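Local coordinates for vacuolar-sorting protein BRO1 (Saccharomyces cerevisiae, PDB 1ZB1) that helps sort cargo proteins into the intralumenal vesicles of multivesicular bodies and recruits the DOA4 deubiquitinase to endosomes, here as its Bro1 domain, at residues His54-Asn57 against Asn58-Glu62. Residues are numbered along the deposited sequence; the frame is centred on the assembly and turned at random.
Sequences HLRN and NANGE
Two donors converge on the carbonyl oxygen of Arg56 where helix 46-58 runs out. The stronger comes from a side chain: Asn60 ND2 lies 3.0 Å from Arg56 O, with an N-H...O angle of 156° and the donor tilted modestly from the carbonyl plane. The other is the backbone N of Ala59, 3.2 Å from Arg56 O in a weak bond; the same N also bonds weakly to Leu55 O, so it is shared between two carbonyls as the helix finishes. One residue on, Asn60 N reaches Asn57 O at 3.1 Å from well above the carbonyl plane, closing a tight turn. Two residues earlier, Asn58 N still makes the ordinary i to i-4 bond to His54 O (2.9 Å), with the donor in the carbonyl plane. Chi1 of -67° sets CG of Asn60 beside its own backbone N, and the second torsion turns ND2 back to the helix. This side-chain bond holds the first residues of the loop against the last turn of the helix. On another side of the helix, Asn58 sets ND2 over the centre of the His54 ring, 3.7 Å from CE1, with amide and ring planes 59° apart. The Arg56 chain is extended from CG to NE, its CG beside Asn60 ND2; NE forms a salt bridge with Glu121, while NH2 bonds to the Thr18 hydroxyl and NH1 to the backbone O of Glu19. Ala59 O accepts a bond from Asn72 of helix 65-86, on which Gln71 touches Leu55, Asn58 and Ala59, while Trp99 of strand 97-100 packs against Arg56 and Asn60.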
loop_
_atom_site.group_PDB
_atom_site.type_symbol
_atom_site.label_atom_id
_atom_site.label_comp_id
_atom_site.label_asym_id
_atom_site.label_seq_id
_atom_site.Cartn_x
_atom_site.Cartn_y
_atom_site.Cartn_z
ATOM N N HIS A 54 -2.250 -10.388 26.844
ATOM C CA HIS A 54 -2.084 -11.481 25.891
ATOM C C HIS A 54 -2.381 -11.005 24.458
ATOM O O HIS A 54 -1.679 -11.363 23.508
ATOM C CB HIS A 54 -3.031 -12.627 26.253
ATOM C CG HIS A 54 -2.656 -13.936 25.633
ATOM N ND1 HIS A 54 -3.582 -14.916 25.344
ATOM C CD2 HIS A 54 -1.452 -14.437 25.269
ATOM C CE1 HIS A 54 -2.964 -15.963 24.827
ATOM N NE2 HIS A 54 -1.671 -15.698 24.769
ATOM N N LEU A 55 -3.424 -10.190 24.313
ATOM C CA LEU A 55 -3.815 -9.668 23.007
ATOM C C LEU A 55 -2.665 -8.903 22.351
ATOM O O LEU A 55 -2.379 -9.108 21.173
ATOM C CB LEU A 55 -5.038 -8.756 23.147
ATOM C CG LEU A 55 -5.485 -7.998 21.896
ATOM C CD1 LEU A 55 -5.899 -8.987 20.805
ATOM C CD2 LEU A 55 -6.650 -7.059 22.250
ATOM N N ARG A 56 -1.997 -8.035 23.111
ATOM C CA ARG A 56 -0.882 -7.267 22.553
ATOM C C ARG A 56 0.250 -8.193 22.131
ATOM O O ARG A 56 0.895 -7.977 21.102
ATOM C CB ARG A 56 -0.345 -6.239 23.559
ATOM C CG ARG A 56 0.808 -5.366 22.988
ATOM C CD ARG A 56 1.325 -4.341 24.013
ATOM N NE ARG A 56 2.094 -3.258 23.395
ATOM C CZ ARG A 56 3.363 -3.342 23.005
ATOM N NH1 ARG A 56 4.049 -4.468 23.162
ATOM N NH2 ARG A 56 3.952 -2.290 22.448
ATOM N N ASN A 57 0.511 -9.230 22.920
ATOM C CA ASN A 57 1.570 -10.145 22.535
ATOM C C ASN A 57 1.180 -10.847 21.236
ATOM O O ASN A 57 2.021 -11.035 20.350
ATOM C CB ASN A 57 1.854 -11.157 23.654
ATOM C CG ASN A 57 2.613 -10.533 24.813
ATOM O OD1 ASN A 57 3.545 -9.759 24.602
ATOM N ND2 ASN A 57 2.230 -10.876 26.035
ATOM N N ASN A 58 -0.096 -11.202 21.094
ATOM C CA ASN A 58 -0.539 -11.877 19.866
ATOM C C ASN A 58 -0.595 -10.970 18.633
ATOM O O ASN A 58 -0.610 -11.453 17.503
ATOM C CB ASN A 58 -1.899 -12.556 20.075
ATOM C CG ASN A 58 -1.802 -13.772 20.985
ATOM O OD1 ASN A 58 -0.736 -14.383 21.100
ATOM N ND2 ASN A 58 -2.914 -14.140 21.617
ATOM N N ALA A 59 -0.616 -9.657 18.842
ATOM C CA ALA A 59 -0.641 -8.725 17.715
ATOM C C ALA A 59 0.790 -8.535 17.219
ATOM O O ALA A 59 1.036 -7.882 16.199
ATOM C CB ALA A 59 -1.214 -7.386 18.156
ATOM N N ASN A 60 1.736 -9.126 17.934
ATOM C CA ASN A 60 3.133 -8.961 17.567
ATOM C C ASN A 60 3.942 -10.249 17.553
ATOM O O ASN A 60 5.170 -10.227 17.731
ATOM C CB ASN A 60 3.758 -7.931 18.517
ATOM C CG ASN A 60 3.181 -6.538 18.304
ATOM O OD1 ASN A 60 3.505 -5.868 17.323
ATOM N ND2 ASN A 60 2.302 -6.108 19.208
ATOM N N GLY A 61 3.256 -11.365 17.303
ATOM C CA GLY A 61 3.929 -12.652 17.286
ATOM C C GLY A 61 3.912 -13.409 15.966
ATOM O O GLY A 61 3.886 -12.812 14.883
ATOM N N GLU A 62 3.882 -14.738 16.071
ATOM C CA GLU A 62 3.924 -15.628 14.907
ATOM C C GLU A 62 2.614 -16.034 14.209
ATOM O O GLU A 62 2.621 -16.951 13.381
ATOM C CB GLU A 62 4.682 -16.905 15.290
ATOM C CG GLU A 62 6.019 -16.672 15.972
ATOM C CD GLU A 62 6.669 -17.966 16.442
ATOM O OE1 GLU A 62 7.017 -18.806 15.584
ATOM O OE2 GLU A 62 6.827 -18.143 17.671
#